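Local coordinates for protein mandelate racemase/muconate lactonizing enzyme/Enolase superfamily (Rhodobacter sphaeroides, PDB 2HZG) that is of unknown function but belongs to the enolase superfamily, joining an enolase-type N-terminal domain to a C-terminal TIM-like barrel, at residues Gly169-Gly174 against Ala180-Ala185; Ala210-Leu215 against Ala242-Arg247; His264-Gly269 against Ala291-Ala296. One frame throughout, in Å; residues are numbered along the deposited sequence.

Interaction 1. Residues Gly169-Gly174 against Ala180-Ala185. With NA (sodium ion), chain D.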
ATOM      1  N   GLY A 169      22.579   1.487  -6.143  1.00 16.12           N
ATOM      2  CA  GLY A 169      23.953   1.666  -5.645  1.00 16.70           C
ATOM      3  C   GLY A 169      24.049   3.076  -5.072  1.00 17.27           C
ATOM      4  O   GLY A 169      23.155   3.514  -4.344  1.00 16.90           O
ATOM      5  N   PRO A 170      25.142   3.808  -5.388  1.00 17.79           N
ATOM      6  CA  PRO A 170      25.267   5.178  -4.839  1.00 17.33           C
ATOM      7  C   PRO A 170      24.559   6.291  -5.608  1.00 17.93           C
ATOM      8  O   PRO A 170      24.699   7.467  -5.236  1.00 18.62           O
ATOM      9  CB  PRO A 170      26.777   5.421  -4.858  1.00 18.23           C
ATOM     10  CG  PRO A 170      27.290   4.572  -6.000  1.00 18.48           C
ATOM     11  CD  PRO A 170      26.328   3.399  -6.170  1.00 17.19           C
ATOM     12  N   ILE A 171      23.823   5.963  -6.670  1.00 16.80           N
ATOM     13  CA  ILE A 171      23.305   7.001  -7.540  1.00 17.03           C
ATOM     14  C   ILE A 171      22.346   7.915  -6.743  1.00 17.66           C
ATOM     15  O   ILE A 171      21.581   7.441  -5.895  1.00 16.90           O
ATOM     16  CB  ILE A 171      22.659   6.425  -8.850  1.00 16.57           C
ATOM     17  CG1 ILE A 171      22.772   7.418 -10.020  1.00 16.22           C
ATOM     18  CG2 ILE A 171      21.234   5.871  -8.598  1.00 15.94           C
ATOM     19  CD1 ILE A 171      24.251   7.636 -10.512  1.00 14.83           C
ATOM     20  N   GLY A 172      22.472   9.222  -6.975  1.00 18.50           N
ATOM     21  CA  GLY A 172      21.635  10.237  -6.357  1.00 19.56           C
ATOM     22  C   GLY A 172      21.829  10.440  -4.872  1.00 20.43           C
ATOM     23  O   GLY A 172      21.170  11.289  -4.295  1.00 20.47           O
ATOM     24  N   ARG A 173      22.728   9.678  -4.243  1.00 21.75           N
ATOM     25  CA  ARG A 173      22.918   9.745  -2.788  1.00 23.66           C
ATOM     26  C   ARG A 173      23.741  10.948  -2.328  1.00 23.60           C
ATOM     27  O   ARG A 173      23.653  11.358  -1.165  1.00 24.56           O
ATOM     28  CB  ARG A 173      23.559   8.460  -2.247  1.00 24.55           C
ATOM     29  CG  ARG A 173      22.705   7.212  -2.484  1.00 30.18           C
ATOM     30  CD  ARG A 173      23.139   6.033  -1.622  1.00 36.49           C
ATOM     31  NE  ARG A 173      22.561   6.130  -0.286  1.00 42.95           N
ATOM     32  CZ  ARG A 173      21.335   5.722   0.039  1.00 45.89           C
ATOM     33  NH1 ARG A 173      20.534   5.182  -0.878  1.00 47.16           N
ATOM     34  NH2 ARG A 173      20.906   5.855   1.288  1.00 47.88           N
ATOM     35  N   GLY A 174      24.537  11.496  -3.237  1.00 23.20           N
ATOM     36  CA  GLY A 174      25.438  12.614  -2.940  1.00 22.93           C
ATOM     37  C   GLY A 174      25.290  13.704  -3.982  1.00 22.00           C
ATOM     38  O   GLY A 174      24.176  14.155  -4.289  1.00 21.56           O
ATOM     39  N   ALA A 180      27.321  12.196 -12.229  1.00 18.29           N
ATOM     40  CA  ALA A 180      27.892  12.387 -13.562  1.00 18.20           C
ATOM     41  C   ALA A 180      29.023  11.392 -13.857  1.00 18.29           C
ATOM     42  O   ALA A 180      29.051  10.806 -14.930  1.00 19.67           O
ATOM     43  CB  ALA A 180      28.359  13.863 -13.777  1.00 18.48           C
ATOM     44  N   ASP A 181      29.914  11.187 -12.893  1.00 18.34           N
ATOM     45  CA  ASP A 181      31.032  10.248 -13.029  1.00 18.43           C
ATOM     46  C   ASP A 181      30.519   8.819 -13.281  1.00 18.13           C
ATOM     47  O   ASP A 181      31.017   8.117 -14.151  1.00 17.83           O
ATOM     48  CB  ASP A 181      31.895  10.283 -11.774  1.00 18.16           C
ATOM     49  CG  ASP A 181      32.767  11.558 -11.677  1.00 21.12           C
ATOM     50  OD1 ASP A 181      32.891  12.304 -12.669  1.00 22.85           O
ATOM     51  OD2 ASP A 181      33.307  11.807 -10.586  1.00 23.63           O
ATOM     52  N   GLN A 182      29.491   8.428 -12.531  1.00 17.52           N
ATOM     53  CA  GLN A 182      28.868   7.110 -12.660  1.00 17.41           C
ATOM     54  C   GLN A 182      28.206   6.916 -14.023  1.00 17.02           C
ATOM     55  O   GLN A 182      28.389   5.891 -14.673  1.00 17.49           O
ATOM     56  CB  GLN A 182      27.836   6.909 -11.539  1.00 16.69           C
ATOM     57  CG  GLN A 182      28.432   6.643 -10.181  1.00 16.32           C
ATOM     58  CD  GLN A 182      28.914   5.190 -10.022  1.00 18.31           C
ATOM     59  OE1 GLN A 182      28.879   4.407 -10.967  1.00 18.06           O
ATOM     60  NE2 GLN A 182      29.359   4.843  -8.832  1.00 15.90           N
ATOM     61  N   ILE A 183      27.422   7.903 -14.436  1.00 17.27           N
ATOM     62  CA  ILE A 183      26.628   7.822 -15.658  1.00 17.40           C
ATOM     63  C   ILE A 183      27.528   7.852 -16.891  1.00 18.10           C
ATOM     64  O   ILE A 183      27.316   7.104 -17.847  1.00 16.81           O
ATOM     65  CB  ILE A 183      25.542   8.949 -15.669  1.00 17.20           C
ATOM     66  CG1 ILE A 183      24.481   8.670 -14.572  1.00 17.82           C
ATOM     67  CG2 ILE A 183      24.872   9.073 -17.025  1.00 16.54           C
ATOM     68  CD1 ILE A 183      23.598   9.887 -14.200  1.00 18.62           C
ATOM     69  N   MET A 184      28.538   8.721 -16.855  1.00 18.72           N
ATOM     70  CA  MET A 184      29.533   8.792 -17.935  1.00 19.92           C
ATOM     71  C   MET A 184      30.350   7.511 -18.054  1.00 19.08           C
ATOM     72  O   MET A 184      30.647   7.072 -19.162  1.00 20.00           O
ATOM     73  CB  MET A 184      30.446   9.998 -17.738  1.00 20.45           C
ATOM     74  CG  MET A 184      29.740  11.343 -17.939  1.00 25.29           C
ATOM     75  SD  MET A 184      28.918  11.451 -19.545  1.00 36.84           S
ATOM     76  CE  MET A 184      27.556  12.536 -19.109  1.00 35.40           C
ATOM     77  N   ALA A 185      30.685   6.909 -16.918  1.00 19.06           N
ATOM     78  CA  ALA A 185      31.382   5.611 -16.885  1.00 19.29           C
ATOM     79  C   ALA A 185      30.515   4.487 -17.484  1.00 19.64           C
ATOM     80  O   ALA A 185      31.009   3.680 -18.269  1.00 19.67           O
ATOM     81  CB  ALA A 185      31.833   5.274 -15.470  1.00 18.86           C
TER
HETATM   82 NA    NA D1103      22.405  15.083  -3.115  1.00 35.02          NA
HETATM   83  O   HOH W   1      20.732  13.881  -4.160  1.00 25.49           O
HETATM   84  O   HOH W   2      22.230  13.932  -1.075  1.00 29.97           O
HETATM   85  O   HOH W   3      24.137  16.657  -2.147  1.00 30.41           O
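The amide end of Gln182 meets hydrocarbon: NE2 lies 3.5 Å from Pro170 CG, the two side chains crossing at about a right angle. NE2 is hydrogen-bonded to Gly143 O and OE1 to Thr149 OG1, which together hold the amide against the proline ring. The bend at chi2 (-78°) turns the Gln182 amide out of the line of its chain toward these partners. Beside it, Ile171 reaches the helix with CD1 alone, 3.8 Å from Gln182 CB and 4.2 Å from Ile183 CG1; CG1 stands roughly anti to the backbone N (chi1 -151°), which extends that branch toward helix 176-190. Ile171 is the second residue of a type II beta turn closed by Arg173 N to Pro170 O, 3.1 Å. Gly172 takes the third place with positive phi (69°), as such turns favour, and its N is bonded to Asp179 OD1 near the start of the helix. Beyond the turn a sodium ion sits 2.3 Å from Gly174 O and is also bound by three waters, two of which donate to Gly172 O and Arg173 O. Contact between 169-174 and 180-185 is thus van der Waals, although the same helix also grips the turn through Asp179, whereas the ion is held by neutral oxygens, one carbonyl directly and two through water.

Interaction 2. Residues Ala210-Leu215 against Ala242-Arg247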
ATOM      1  N   ALA A 210      16.643  18.812  -7.027  1.00 16.49           N
ATOM      2  CA  ALA A 210      17.762  17.838  -6.966  1.00 16.45           C
ATOM      3  C   ALA A 210      17.754  16.889  -8.174  1.00 16.48           C
ATOM      4  O   ALA A 210      18.798  16.620  -8.760  1.00 17.00           O
ATOM      5  CB  ALA A 210      17.733  17.054  -5.669  1.00 14.89           C
ATOM      6  N   ALA A 211      16.573  16.392  -8.542  1.00 16.75           N
ATOM      7  CA  ALA A 211      16.423  15.525  -9.711  1.00 16.84           C
ATOM      8  C   ALA A 211      16.723  16.285 -11.002  1.00 16.72           C
ATOM      9  O   ALA A 211      17.460  15.793 -11.883  1.00 15.96           O
ATOM     10  CB  ALA A 211      15.008  14.930  -9.758  1.00 17.30           C
ATOM     11  N   ALA A 212      16.154  17.485 -11.118  1.00 16.18           N
ATOM     12  CA  ALA A 212      16.331  18.309 -12.307  1.00 16.72           C
ATOM     13  C   ALA A 212      17.804  18.593 -12.548  1.00 17.07           C
ATOM     14  O   ALA A 212      18.215  18.706 -13.692  1.00 16.69           O
ATOM     15  CB  ALA A 212      15.535  19.645 -12.198  1.00 16.70           C
ATOM     16  N   ALA A 213      18.595  18.660 -11.473  1.00 17.72           N
ATOM     17  CA  ALA A 213      20.025  19.003 -11.576  1.00 19.13           C
ATOM     18  C   ALA A 213      20.845  17.916 -12.310  1.00 19.60           C
ATOM     19  O   ALA A 213      21.975  18.170 -12.766  1.00 19.91           O
ATOM     20  CB  ALA A 213      20.613  19.269 -10.172  1.00 17.96           C
ATOM     21  N   ARG A 214      20.271  16.714 -12.416  1.00 19.44           N
ATOM     22  CA  ARG A 214      20.889  15.593 -13.146  1.00 19.28           C
ATOM     23  C   ARG A 214      20.507  15.562 -14.611  1.00 19.00           C
ATOM     24  O   ARG A 214      21.063  14.793 -15.365  1.00 19.02           O
ATOM     25  CB  ARG A 214      20.481  14.238 -12.547  1.00 19.20           C
ATOM     26  CG  ARG A 214      21.299  13.771 -11.385  1.00 19.09           C
ATOM     27  CD  ARG A 214      20.926  14.483 -10.064  1.00 17.84           C
ATOM     28  NE  ARG A 214      21.803  14.034  -8.983  1.00 16.70           N
ATOM     29  CZ  ARG A 214      21.901  14.602  -7.782  1.00 15.99           C
ATOM     30  NH1 ARG A 214      21.166  15.669  -7.473  1.00 14.23           N
ATOM     31  NH2 ARG A 214      22.729  14.088  -6.881  1.00 16.30           N
ATOM     32  N   LEU A 215      19.536  16.358 -15.024  1.00 19.05           N
ATOM     33  CA  LEU A 215      19.061  16.260 -16.392  1.00 18.95           C
ATOM     34  C   LEU A 215      20.124  16.554 -17.491  1.00 19.83           C
ATOM     35  O   LEU A 215      20.176  15.832 -18.501  1.00 18.99           O
ATOM     36  CB  LEU A 215      17.768  17.071 -16.600  1.00 19.86           C
ATOM     37  CG  LEU A 215      16.491  16.617 -15.860  1.00 18.22           C
ATOM     38  CD1 LEU A 215      15.367  17.628 -16.059  1.00 18.00           C
ATOM     39  CD2 LEU A 215      16.044  15.222 -16.325  1.00 16.81           C
ATOM     40  N   ALA A 242       9.286  16.100 -15.758  1.00 21.58           N
ATOM     41  CA  ALA A 242       9.047  15.862 -17.172  1.00 23.19           C
ATOM     42  C   ALA A 242       8.840  17.157 -17.971  1.00 24.51           C
ATOM     43  O   ALA A 242       9.055  17.163 -19.173  1.00 25.27           O
ATOM     44  CB  ALA A 242       7.851  14.931 -17.354  1.00 23.00           C
ATOM     45  N   GLY A 243       8.421  18.234 -17.308  1.00 25.36           N
ATOM     46  CA  GLY A 243       8.164  19.509 -17.990  1.00 26.78           C
ATOM     47  C   GLY A 243       9.374  20.420 -18.124  1.00 27.35           C
ATOM     48  O   GLY A 243       9.264  21.516 -18.650  1.00 28.02           O
ATOM     49  N   ARG A 244      10.535  19.978 -17.646  1.00 27.66           N
ATOM     50  CA  ARG A 244      11.746  20.792 -17.709  1.00 27.57           C
ATOM     51  C   ARG A 244      12.424  20.781 -19.081  1.00 27.18           C
ATOM     52  O   ARG A 244      13.423  21.459 -19.276  1.00 27.56           O
ATOM     53  CB  ARG A 244      12.735  20.380 -16.616  1.00 27.43           C
ATOM     54  CG  ARG A 244      12.122  20.377 -15.239  1.00 29.61           C
ATOM     55  CD  ARG A 244      11.816  21.787 -14.751  1.00 32.33           C
ATOM     56  NE  ARG A 244      12.933  22.226 -13.945  1.00 36.27           N
ATOM     57  CZ  ARG A 244      12.894  22.419 -12.637  1.00 36.83           C
ATOM     58  NH1 ARG A 244      11.767  22.266 -11.959  1.00 37.84           N
ATOM     59  NH2 ARG A 244      13.995  22.802 -12.018  1.00 39.27           N
ATOM     60  N   GLY A 245      11.904  20.009 -20.018  1.00 26.68           N
ATOM     61  CA  GLY A 245      12.394  20.068 -21.393  1.00 26.76           C
ATOM     62  C   GLY A 245      13.602  19.216 -21.766  1.00 26.23           C
ATOM     63  O   GLY A 245      14.112  19.339 -22.881  1.00 26.75           O
ATOM     64  N   ALA A 246      14.036  18.327 -20.869  1.00 25.36           N
ATOM     65  CA  ALA A 246      15.156  17.418 -21.164  1.00 24.03           C
ATOM     66  C   ALA A 246      14.765  16.393 -22.230  1.00 23.51           C
ATOM     67  O   ALA A 246      13.583  16.176 -22.483  1.00 22.80           O
ATOM     68  CB  ALA A 246      15.636  16.730 -19.897  1.00 23.59           C
ATOM     69  N   ARG A 247      15.753  15.771 -22.872  1.00 23.10           N
ATOM     70  CA  ARG A 247      15.447  14.724 -23.854  1.00 23.00           C
ATOM     71  C   ARG A 247      15.143  13.390 -23.148  1.00 21.53           C
ATOM     72  O   ARG A 247      14.270  12.657 -23.578  1.00 20.44           O
ATOM     73  CB  ARG A 247      16.587  14.522 -24.858  1.00 23.44           C
ATOM     74  CG  ARG A 247      16.936  15.766 -25.722  1.00 29.15           C
ATOM     75  CD  ARG A 247      17.836  15.368 -26.924  1.00 36.21           C
ATOM     76  NE  ARG A 247      18.687  14.245 -26.541  1.00 41.49           N
ATOM     77  CZ  ARG A 247      19.924  14.357 -26.053  1.00 44.48           C
ATOM     78  NH1 ARG A 247      20.486  15.564 -25.931  1.00 42.87           N
ATOM     79  NH2 ARG A 247      20.598  13.249 -25.697  1.00 43.51           N
TER
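The guanidinium of Arg244 lays one face over the methyl of Ala212, with NH2 at 3.5 Å from Ala212 CB and CZ at 3.9 Å. To get there the arginine folds twice, at chi2 (-70°) and chi3 (-95°), and this brings its head over Ala212 of helix 208-212. The same head makes a salt bridge from NH2 to Glu209 OE1, so the methyl lies under a group anchored to the helix that carries Ala212. Leu215 comes in at about a right angle to the arginine chain: its CD1 touches Arg244 CB at 3.8 Å, while Ala246 CB lies about equally close to CB, CD1 and CD2 of the leucine, 3.9 Å from CD2. The Ala246 methyl thus rests against the leucine fork, while Leu241 of helix 235-242 adds to the apolar surroundings of both Ala212 and Leu215. A turn and a helix exit present these groups. A type I beta turn from Ala212 to Leu215, with Leu215 N 3.0 Å from Ala212 O, joins helices 208-212 and 215-220; Gly245 leaves the helical conformation with positive phi and leads toward strand 249-252 of the barrel. Arg214, inside that turn, ties back to the preceding helical turn, NH1 giving a 2.9 Å hydrogen bond (154°) to Ala210 O from above the carbonyl plane, while NE pairs with Asp179. Across the contact itself the forces are apolar and van der Waals; its one charged group finds its counter-ion in Glu209, on the same helix as the methyl, which probably limits how far that head can swing.

Interaction 3. Residues His264-Gly269 against Ala291-Ala296; sequences HLMDYG and ADAAQA
Met266 bridges two neighbouring outer helices of the TIM-like barrel, 259-268 and 284-297, by pressing its thioether against the alanines of the second. The sulfur does the central touching: SD stands 3.8 Å from Ala294 CA and 3.9 Å from Ala294 CB, while the terminal methyl CE reaches Ala293 CB at 4.0 Å. One side chain thus meets two successive alanines, whose short methyls let the thioether come up close to the helix backbone. The shape of Met266 follows: the chain runs straight through chi2 (-176°) out from its own helix, then bends at chi3 (-76°), which turns CE toward Ala293. Around this pair lies a further apolar layer. Ile274 of strand 273-276 touches both Met266 and Ala294, so the contact sits directly on the barrel wall, and Ile271, Val290 and Ile299 also pack on the methionine. A salt bridge from Arg297 NE to Asp267 OD1 joins the same two helices, and the bond from Arg297 NH2 to Ala293 O steadies the arginine within its own helix. Farther out, helix 259-268 also faces the second subunit, where Tyr268 stacks with Tyr268 of that subunit and His264 NE2 bonds Gly233 O there. Met266 and the tyrosine therefore serve different faces of one short helix, one toward the neighbouring helix and strand 273-276, the other toward the second subunit. How closely the thioether approaches the partner backbone is plain from its methyl, with Met266 CE only 4.1 Å from Ala294 N.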
ATOM      1  N   HIS A 264      -2.662   6.285 -12.812  1.00 16.40           N
ATOM      2  CA  HIS A 264      -2.407   7.650 -12.336  1.00 15.96           C
ATOM      3  C   HIS A 264      -1.037   8.167 -12.735  1.00 15.81           C
ATOM      4  O   HIS A 264      -0.895   9.336 -13.107  1.00 15.46           O
ATOM      5  CB  HIS A 264      -2.583   7.745 -10.822  1.00 15.91           C
ATOM      6  CG  HIS A 264      -3.989   7.494 -10.366  1.00 15.51           C
ATOM      7  ND1 HIS A 264      -4.304   7.185  -9.061  1.00 16.40           N
ATOM      8  CD2 HIS A 264      -5.159   7.504 -11.045  1.00 15.25           C
ATOM      9  CE1 HIS A 264      -5.610   7.017  -8.954  1.00 14.90           C
ATOM     10  NE2 HIS A 264      -6.150   7.192 -10.148  1.00 15.70           N
ATOM     11  N   LEU A 265      -0.025   7.306 -12.643  1.00 15.23           N
ATOM     12  CA  LEU A 265       1.308   7.672 -13.120  1.00 15.84           C
ATOM     13  C   LEU A 265       1.287   8.029 -14.599  1.00 15.93           C
ATOM     14  O   LEU A 265       1.882   9.040 -14.995  1.00 15.69           O
ATOM     15  CB  LEU A 265       2.336   6.552 -12.840  1.00 16.03           C
ATOM     16  CG  LEU A 265       3.802   6.911 -13.113  1.00 16.77           C
ATOM     17  CD1 LEU A 265       4.321   8.044 -12.212  1.00 15.74           C
ATOM     18  CD2 LEU A 265       4.626   5.640 -12.919  1.00 15.79           C
ATOM     19  N   MET A 266       0.596   7.232 -15.418  1.00 16.01           N
ATOM     20  CA  MET A 266       0.463   7.590 -16.852  1.00 17.54           C
ATOM     21  C   MET A 266      -0.311   8.885 -17.068  1.00 17.78           C
ATOM     22  O   MET A 266       0.107   9.734 -17.855  1.00 18.31           O
ATOM     23  CB  MET A 266      -0.168   6.474 -17.666  1.00 16.86           C
ATOM     24  CG  MET A 266       0.677   5.211 -17.684  1.00 18.58           C
ATOM     25  SD  MET A 266      -0.020   3.938 -18.753  1.00 22.53           S
ATOM     26  CE  MET A 266      -1.361   3.330 -17.748  1.00 20.33           C
ATOM     27  N   ASP A 267      -1.422   9.037 -16.351  1.00 17.85           N
ATOM     28  CA  ASP A 267      -2.291  10.196 -16.558  1.00 18.28           C
ATOM     29  C   ASP A 267      -1.814  11.504 -15.927  1.00 17.91           C
ATOM     30  O   ASP A 267      -2.046  12.549 -16.504  1.00 18.97           O
ATOM     31  CB  ASP A 267      -3.735   9.888 -16.156  1.00 18.40           C
ATOM     32  CG  ASP A 267      -4.406   8.945 -17.137  1.00 19.97           C
ATOM     33  OD1 ASP A 267      -3.931   8.833 -18.286  1.00 22.94           O
ATOM     34  OD2 ASP A 267      -5.375   8.279 -16.751  1.00 21.73           O
ATOM     35  N   TYR A 268      -1.170  11.446 -14.760  1.00 16.90           N
ATOM     36  CA  TYR A 268      -0.713  12.653 -14.079  1.00 17.00           C
ATOM     37  C   TYR A 268       0.825  12.810 -14.027  1.00 17.69           C
ATOM     38  O   TYR A 268       1.328  13.906 -13.817  1.00 17.79           O
ATOM     39  CB  TYR A 268      -1.302  12.697 -12.671  1.00 16.58           C
ATOM     40  CG  TYR A 268      -2.819  12.628 -12.693  1.00 16.43           C
ATOM     41  CD1 TYR A 268      -3.571  13.738 -13.076  1.00 18.35           C
ATOM     42  CD2 TYR A 268      -3.495  11.455 -12.353  1.00 17.22           C
ATOM     43  CE1 TYR A 268      -4.953  13.693 -13.122  1.00 17.82           C
ATOM     44  CE2 TYR A 268      -4.897  11.393 -12.389  1.00 18.28           C
ATOM     45  CZ  TYR A 268      -5.611  12.534 -12.773  1.00 18.46           C
ATOM     46  OH  TYR A 268      -6.989  12.529 -12.824  1.00 18.14           O
ATOM     47  N   GLY A 269       1.559  11.712 -14.191  1.00 17.18           N
ATOM     48  CA  GLY A 269       3.006  11.737 -13.982  1.00 17.87           C
ATOM     49  C   GLY A 269       3.794  12.125 -15.202  1.00 17.95           C
ATOM     50  O   GLY A 269       4.980  12.399 -15.097  1.00 18.54           O
ATOM     51  N   ALA A 291      -1.373  -2.705 -19.494  1.00 15.77           N
ATOM     52  CA  ALA A 291      -0.924  -2.760 -20.887  1.00 16.18           C
ATOM     53  C   ALA A 291      -1.981  -2.253 -21.885  1.00 16.83           C
ATOM     54  O   ALA A 291      -1.652  -1.471 -22.789  1.00 16.91           O
ATOM     55  CB  ALA A 291      -0.439  -4.181 -21.247  1.00 15.36           C
ATOM     56  N   ASP A 292      -3.236  -2.676 -21.702  1.00 17.13           N
ATOM     57  CA  ASP A 292      -4.369  -2.157 -22.487  1.00 18.38           C
ATOM     58  C   ASP A 292      -4.479  -0.622 -22.320  1.00 18.14           C
ATOM     59  O   ASP A 292      -4.640   0.111 -23.304  1.00 17.47           O
ATOM     60  CB  ASP A 292      -5.704  -2.782 -22.037  1.00 18.73           C
ATOM     61  CG  ASP A 292      -5.790  -4.304 -22.261  1.00 19.93           C
ATOM     62  OD1 ASP A 292      -4.936  -4.913 -22.936  1.00 22.35           O
ATOM     63  OD2 ASP A 292      -6.757  -4.907 -21.735  1.00 22.84           O
ATOM     64  N   ALA A 293      -4.382  -0.153 -21.069  1.00 18.09           N
ATOM     65  CA  ALA A 293      -4.490   1.282 -20.786  1.00 18.33           C
ATOM     66  C   ALA A 293      -3.305   2.053 -21.379  1.00 18.71           C
ATOM     67  O   ALA A 293      -3.477   3.149 -21.900  1.00 19.13           O
ATOM     68  CB  ALA A 293      -4.655   1.541 -19.269  1.00 18.12           C
ATOM     69  N   ALA A 294      -2.106   1.469 -21.324  1.00 18.95           N
ATOM     70  CA  ALA A 294      -0.930   2.062 -21.947  1.00 19.28           C
ATOM     71  C   ALA A 294      -1.107   2.140 -23.477  1.00 20.40           C
ATOM     72  O   ALA A 294      -0.826   3.173 -24.088  1.00 20.38           O
ATOM     73  CB  ALA A 294       0.337   1.275 -21.559  1.00 18.81           C
ATOM     74  N   GLN A 295      -1.581   1.055 -24.085  1.00 21.30           N
ATOM     75  CA  GLN A 295      -1.905   1.041 -25.519  1.00 22.67           C
ATOM     76  C   GLN A 295      -2.875   2.157 -25.897  1.00 23.55           C
ATOM     77  O   GLN A 295      -2.638   2.879 -26.870  1.00 24.01           O
ATOM     78  CB  GLN A 295      -2.508  -0.313 -25.929  1.00 22.89           C
ATOM     79  CG  GLN A 295      -1.488  -1.439 -26.041  1.00 22.99           C
ATOM     80  CD  GLN A 295      -0.610  -1.305 -27.270  1.00 25.18           C
ATOM     81  OE1 GLN A 295      -1.027  -1.641 -28.370  1.00 26.60           O
ATOM     82  NE2 GLN A 295       0.607  -0.801 -27.089  1.00 24.68           N
ATOM     83  N   ALA A 296      -3.957   2.309 -25.132  1.00 23.98           N
ATOM     84  CA  ALA A 296      -4.923   3.389 -25.382  1.00 24.50           C
ATOM     85  C   ALA A 296      -4.266   4.784 -25.347  1.00 25.25           C
ATOM     86  O   ALA A 296      -4.689   5.697 -26.079  1.00 25.74           O
ATOM     87  CB  ALA A 296      -6.047   3.319 -24.398  1.00 24.28           C
TER

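How the interactions relate
From the N terminus the three contacts follow in series, none nested in or crossing another. Interaction 1 folds the loop after strand 163-167 onto the helix 176-190 that follows. Interaction 2 encloses helix 215-220, strand 225-227 and most of helix 235-242, and returns the exit of that last helix to the end region of helix 208-212 and the turn after it. Interaction 3 arches over strand 273-276 to join the helices before and after it. Interactions 1 and 2 touch where Arg214 NH2 probably hydrogen-bonds Gly174 O at 3.0 Å; interaction 3 touches neither. All belong to the barrel, whose bound sodium ion at Asp199, Glu227 and Glu254 is distinct from the ion of interaction 1.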